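Local coordinates for protein deferrochelatase (Vibrio cholerae, PDB 5DE0) that binds heme b and probably acts as a dye-decolorizing peroxidase, using hydrogen peroxide to oxidise its substrates, at residues B[35-40]-B[98-103]; B[45-50]-B[110-115]. All blocks are in the same frame, centred on the assembly; numbering follows the deposited sequence.

Both interactions belong to the N-terminal ferredoxin-like half of the chain. Interaction 1 (35-40 with 98-103) packs helix on sheet, laying helix 30-38 and the start of the next helix on a central strand; all its touching residues are buried and aliphatic. Interaction 2 (45-50 with 110-115) joins two helices, 40-50 and 108-117, farther from the chain centre, where a partly exposed tyrosine ring and a hydroxyl meet one isoleucine; helix 108-117 lies on the same sheet face. Their centres lie about 11 Å apart, and beside the two contacts segments 98-103 and 110-115 touch, Leu110 CD2 packing 3.9 Å from Cys102 CB. Neither contact has a hydrogen bond between its segments.

Interaction 1 (B[35-40]-B[98-103]); sequences QALKAL and VLIHCH
A helix-on-sheet contact of the ferredoxin-like fold: Leu37, near the end of helix 30-38, and Leu40, which opens helix 40-50, rest on Val98 and Ile100 of strand 98-104. Leu37 divides its two methyls between the strand residues. CD1 meets Val98 tip to tip, 3.8 Å from CG1 and 3.9 Å from CG2, so it touches both branches of the valine. CD2 lies 3.9 Å from Ile100 CD1, the two side chains being oblique to each other. Ile100 CD1 is also met by Leu40 CD1 at 4.0 Å, here with the side chains nearly perpendicular. The fully extended outer arm of Ile100 (chi2 -180°) carries this methyl out to both leucines. Val98 and Ile100, two residues apart on the strand, face the helices, while Leu99 and His101 lie on the other side of the sheet: Leu99 packs on Val174 and Val176 of strand 172-181, and His101 ND1 is hydrogen-bonded to Tyr252 OH. Phe62 and Val60 of the adjacent strand 57-62 continue the apolar surface beneath Leu37 and Leu40. With methyl contacts alone and no polar bond between the segments, the attachment rests on dispersion and the burial of apolar surface.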
# COMPACT_ATOMS: atom_id res chain seq x y z
N GLN B 35 -13.74 8.14 -22.65
CA GLN B 35 -14.44 9.24 -21.99
C GLN B 35 -14.10 9.29 -20.51
O GLN B 35 -13.82 10.36 -19.96
CB GLN B 35 -15.96 9.10 -22.17
CG GLN B 35 -16.45 9.40 -23.57
CD GLN B 35 -17.96 9.39 -23.67
OE1 GLN B 35 -18.66 9.29 -22.67
NE2 GLN B 35 -18.48 9.51 -24.89
N ALA B 36 -14.13 8.13 -19.86
CA ALA B 36 -13.82 8.02 -18.44
C ALA B 36 -12.38 8.44 -18.15
O ALA B 36 -12.10 9.00 -17.09
CB ALA B 36 -14.07 6.61 -17.95
N LEU B 37 -11.48 8.18 -19.09
CA LEU B 37 -10.08 8.57 -18.92
C LEU B 37 -9.92 10.08 -19.09
O LEU B 37 -9.13 10.71 -18.39
CB LEU B 37 -9.19 7.83 -19.93
CG LEU B 37 -9.07 6.32 -19.73
CD1 LEU B 37 -8.26 5.70 -20.86
CD2 LEU B 37 -8.44 6.00 -18.38
N LYS B 38 -10.68 10.65 -20.01
CA LYS B 38 -10.65 12.09 -20.25
C LYS B 38 -11.19 12.88 -19.06
O LYS B 38 -10.83 14.04 -18.86
CB LYS B 38 -11.46 12.45 -21.50
CG LYS B 38 -10.85 12.02 -22.80
CD LYS B 38 -11.65 12.59 -23.96
CE LYS B 38 -11.15 12.08 -25.28
NZ LYS B 38 -11.87 12.72 -26.42
N ALA B 39 -12.08 12.25 -18.30
CA ALA B 39 -12.75 12.92 -17.19
C ALA B 39 -11.92 12.89 -15.92
O ALA B 39 -12.31 13.45 -14.89
CB ALA B 39 -14.12 12.29 -16.95
N LEU B 40 -10.77 12.23 -15.98
CA LEU B 40 -9.87 12.15 -14.82
C LEU B 40 -9.32 13.51 -14.38
O LEU B 40 -9.34 13.80 -13.18
CB LEU B 40 -8.72 11.17 -15.11
CG LEU B 40 -9.09 9.69 -15.08
CD1 LEU B 40 -7.87 8.82 -15.34
CD2 LEU B 40 -9.73 9.33 -13.74
N VAL B 98 -3.19 1.30 -21.52
CA VAL B 98 -3.29 2.60 -20.86
C VAL B 98 -2.49 2.68 -19.56
O VAL B 98 -2.48 1.74 -18.77
CB VAL B 98 -4.77 2.96 -20.56
CG1 VAL B 98 -4.88 4.26 -19.78
CG2 VAL B 98 -5.58 3.03 -21.84
N LEU B 99 -1.81 3.80 -19.36
CA LEU B 99 -1.16 4.10 -18.10
C LEU B 99 -1.86 5.26 -17.39
O LEU B 99 -2.11 6.30 -17.99
CB LEU B 99 0.32 4.43 -18.32
CG LEU B 99 1.07 5.11 -17.17
CD1 LEU B 99 1.09 4.24 -15.92
CD2 LEU B 99 2.49 5.49 -17.59
N ILE B 100 -2.18 5.06 -16.11
CA ILE B 100 -2.70 6.13 -15.28
C ILE B 100 -1.69 6.45 -14.18
O ILE B 100 -1.47 5.63 -13.28
CB ILE B 100 -4.05 5.76 -14.64
CG1 ILE B 100 -5.09 5.48 -15.73
CG2 ILE B 100 -4.53 6.88 -13.72
CD1 ILE B 100 -6.46 5.12 -15.18
N HIS B 101 -1.09 7.63 -14.25
CA HIS B 101 -0.06 8.02 -13.28
C HIS B 101 -0.51 9.21 -12.43
O HIS B 101 -0.81 10.29 -12.96
CB HIS B 101 1.25 8.35 -14.01
CG HIS B 101 2.28 8.99 -13.14
ND1 HIS B 101 3.11 10.00 -13.58
CD2 HIS B 101 2.64 8.75 -11.85
CE1 HIS B 101 3.92 10.36 -12.60
NE2 HIS B 101 3.65 9.62 -11.54
N CYS B 102 -0.54 9.01 -11.12
CA CYS B 102 -0.89 10.06 -10.17
C CYS B 102 0.14 10.13 -9.05
O CYS B 102 0.73 9.12 -8.68
CB CYS B 102 -2.28 9.80 -9.57
SG CYS B 102 -3.62 9.60 -10.76
N HIS B 103 0.35 11.33 -8.51
CA HIS B 103 1.13 11.47 -7.28
C HIS B 103 0.60 12.64 -6.45
O HIS B 103 0.17 13.65 -7.01
CB HIS B 103 2.63 11.65 -7.58
CG HIS B 103 2.96 12.87 -8.38
ND1 HIS B 103 3.02 14.13 -7.82
CD2 HIS B 103 3.28 13.03 -9.68
CE1 HIS B 103 3.35 15.01 -8.75
NE2 HIS B 103 3.51 14.37 -9.89

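Interaction 2 (B[45-50]-B[110-115])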
# COMPACT_ATOMS: atom_id res chain seq x y z
N GLU B 45 -9.10 17.92 -10.35
CA GLU B 45 -9.29 19.33 -10.02
C GLU B 45 -10.31 19.49 -8.90
O GLU B 45 -10.13 20.29 -7.98
CB GLU B 45 -9.74 20.12 -11.25
CG GLU B 45 -10.12 21.56 -10.96
CD GLU B 45 -8.96 22.39 -10.45
OE1 GLU B 45 -7.90 22.40 -11.11
OE2 GLU B 45 -9.10 23.02 -9.38
N GLU B 46 -11.39 18.71 -8.97
CA GLU B 46 -12.45 18.75 -7.97
C GLU B 46 -11.96 18.27 -6.61
O GLU B 46 -12.31 18.84 -5.57
CB GLU B 46 -13.64 17.91 -8.42
CG GLU B 46 -14.75 17.79 -7.39
CD GLU B 46 -15.97 17.06 -7.93
OE1 GLU B 46 -16.12 16.99 -9.16
OE2 GLU B 46 -16.77 16.56 -7.11
N ILE B 47 -11.15 17.22 -6.62
CA ILE B 47 -10.56 16.69 -5.39
C ILE B 47 -9.65 17.73 -4.74
O ILE B 47 -9.71 17.95 -3.53
CB ILE B 47 -9.76 15.40 -5.66
CG1 ILE B 47 -10.70 14.29 -6.15
CG2 ILE B 47 -9.02 14.95 -4.41
CD1 ILE B 47 -10.00 13.00 -6.50
N ASN B 48 -8.82 18.39 -5.55
CA ASN B 48 -7.91 19.41 -5.05
C ASN B 48 -8.66 20.59 -4.43
O ASN B 48 -8.19 21.18 -3.46
CB ASN B 48 -6.99 19.90 -6.17
CG ASN B 48 -5.80 18.98 -6.39
OD1 ASN B 48 -5.27 18.40 -5.45
ND2 ASN B 48 -5.39 18.84 -7.65
N GLN B 49 -9.82 20.92 -4.99
CA GLN B 49 -10.64 21.99 -4.44
C GLN B 49 -11.28 21.57 -3.12
O GLN B 49 -11.53 22.40 -2.25
CB GLN B 49 -11.73 22.41 -5.43
CG GLN B 49 -11.21 23.17 -6.63
CD GLN B 49 -12.32 23.87 -7.39
OE1 GLN B 49 -13.48 23.81 -7.01
NE2 GLN B 49 -11.95 24.54 -8.48
N ASN B 50 -11.55 20.28 -2.97
CA ASN B 50 -12.12 19.78 -1.73
C ASN B 50 -11.05 19.49 -0.68
O ASN B 50 -11.34 19.42 0.51
CB ASN B 50 -12.94 18.51 -1.99
CG ASN B 50 -14.21 18.79 -2.77
OD1 ASN B 50 -14.35 19.84 -3.40
ND2 ASN B 50 -15.15 17.85 -2.72
N LEU B 110 -5.32 8.78 -3.82
CA LEU B 110 -4.87 8.01 -4.97
C LEU B 110 -5.80 6.83 -5.21
O LEU B 110 -6.23 6.58 -6.34
CB LEU B 110 -3.44 7.51 -4.77
CG LEU B 110 -2.36 8.57 -4.53
CD1 LEU B 110 -1.02 7.90 -4.26
CD2 LEU B 110 -2.26 9.53 -5.70
N PHE B 111 -6.10 6.10 -4.14
CA PHE B 111 -7.05 5.00 -4.21
C PHE B 111 -8.42 5.51 -4.64
O PHE B 111 -9.09 4.88 -5.46
CB PHE B 111 -7.15 4.29 -2.85
CG PHE B 111 -8.10 3.12 -2.84
CD1 PHE B 111 -9.45 3.30 -2.59
CD2 PHE B 111 -7.63 1.83 -3.08
CE1 PHE B 111 -10.32 2.23 -2.59
CE2 PHE B 111 -8.50 0.76 -3.07
CZ PHE B 111 -9.84 0.95 -2.83
N TYR B 112 -8.84 6.64 -4.08
CA TYR B 112 -10.14 7.21 -4.39
C TYR B 112 -10.24 7.62 -5.86
O TYR B 112 -11.27 7.42 -6.50
CB TYR B 112 -10.45 8.41 -3.49
CG TYR B 112 -11.72 9.15 -3.88
CD1 TYR B 112 -12.97 8.67 -3.50
CD2 TYR B 112 -11.67 10.31 -4.63
CE1 TYR B 112 -14.13 9.34 -3.85
CE2 TYR B 112 -12.82 10.99 -4.99
CZ TYR B 112 -14.05 10.50 -4.60
OH TYR B 112 -15.20 11.16 -4.95
N THR B 113 -9.17 8.21 -6.38
CA THR B 113 -9.16 8.68 -7.76
C THR B 113 -9.32 7.53 -8.74
O THR B 113 -10.03 7.64 -9.74
CB THR B 113 -7.86 9.44 -8.08
OG1 THR B 113 -7.73 10.57 -7.21
CG2 THR B 113 -7.86 9.92 -9.53
N LEU B 114 -8.68 6.40 -8.43
CA LEU B 114 -8.77 5.23 -9.29
C LEU B 114 -10.13 4.55 -9.18
O LEU B 114 -10.73 4.20 -10.19
CB LEU B 114 -7.65 4.24 -8.96
CG LEU B 114 -7.63 2.98 -9.83
CD1 LEU B 114 -7.53 3.35 -11.30
CD2 LEU B 114 -6.48 2.07 -9.43
N ARG B 115 -10.61 4.37 -7.95
CA ARG B 115 -11.89 3.71 -7.73
C ARG B 115 -13.04 4.51 -8.34
O ARG B 115 -13.86 3.97 -9.07
CB ARG B 115 -12.15 3.50 -6.23
CG ARG B 115 -13.45 2.75 -5.94
CD ARG B 115 -13.70 2.57 -4.45
NE ARG B 115 -14.03 3.82 -3.78
CZ ARG B 115 -14.42 3.91 -2.51
NH1 ARG B 115 -14.54 2.81 -1.77
NH2 ARG B 115 -14.70 5.09 -1.98
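Helix-to-helix packing through a single isoleucine joins helix 40-50 to helix 108-117, which lies on the N-terminal sheet. Ile47 points at the second helix and ends between two consecutive residues, Tyr112 and Thr113. Its CD1 approaches the rim of the Tyr112 ring close to the ring plane, 3.7 Å from CD2 and 3.8 Å from CE2, rather than lying over a face. Ile47 CG1 is 4.1 Å from Tyr112 CE2, as the two side chains run past one another in opposite directions. Tyr112 has CG anti to the backbone N (chi1 173°), which carries its ring alongside the isoleucine. The same CD1 methyl lies 3.4 Å from Thr113 OG1, a van der Waals contact of a methyl with a hydroxyl oxygen; the hydroxyl's polar partner is Leu109 O, one turn earlier in its own helix. Leu56, in the loop before strand 57-62, touches both Ile47 and Thr113 and so bridges the pair. Elsewhere on helix 108-117, Leu110 and Leu114 pack against strand 18-26. Tyr112 also packs on Tyr136 of the second subunit, and Phe111 on Met142 of that chain; helix 108-117 thus has helix 40-50, the sheet and the second subunit as its neighbours.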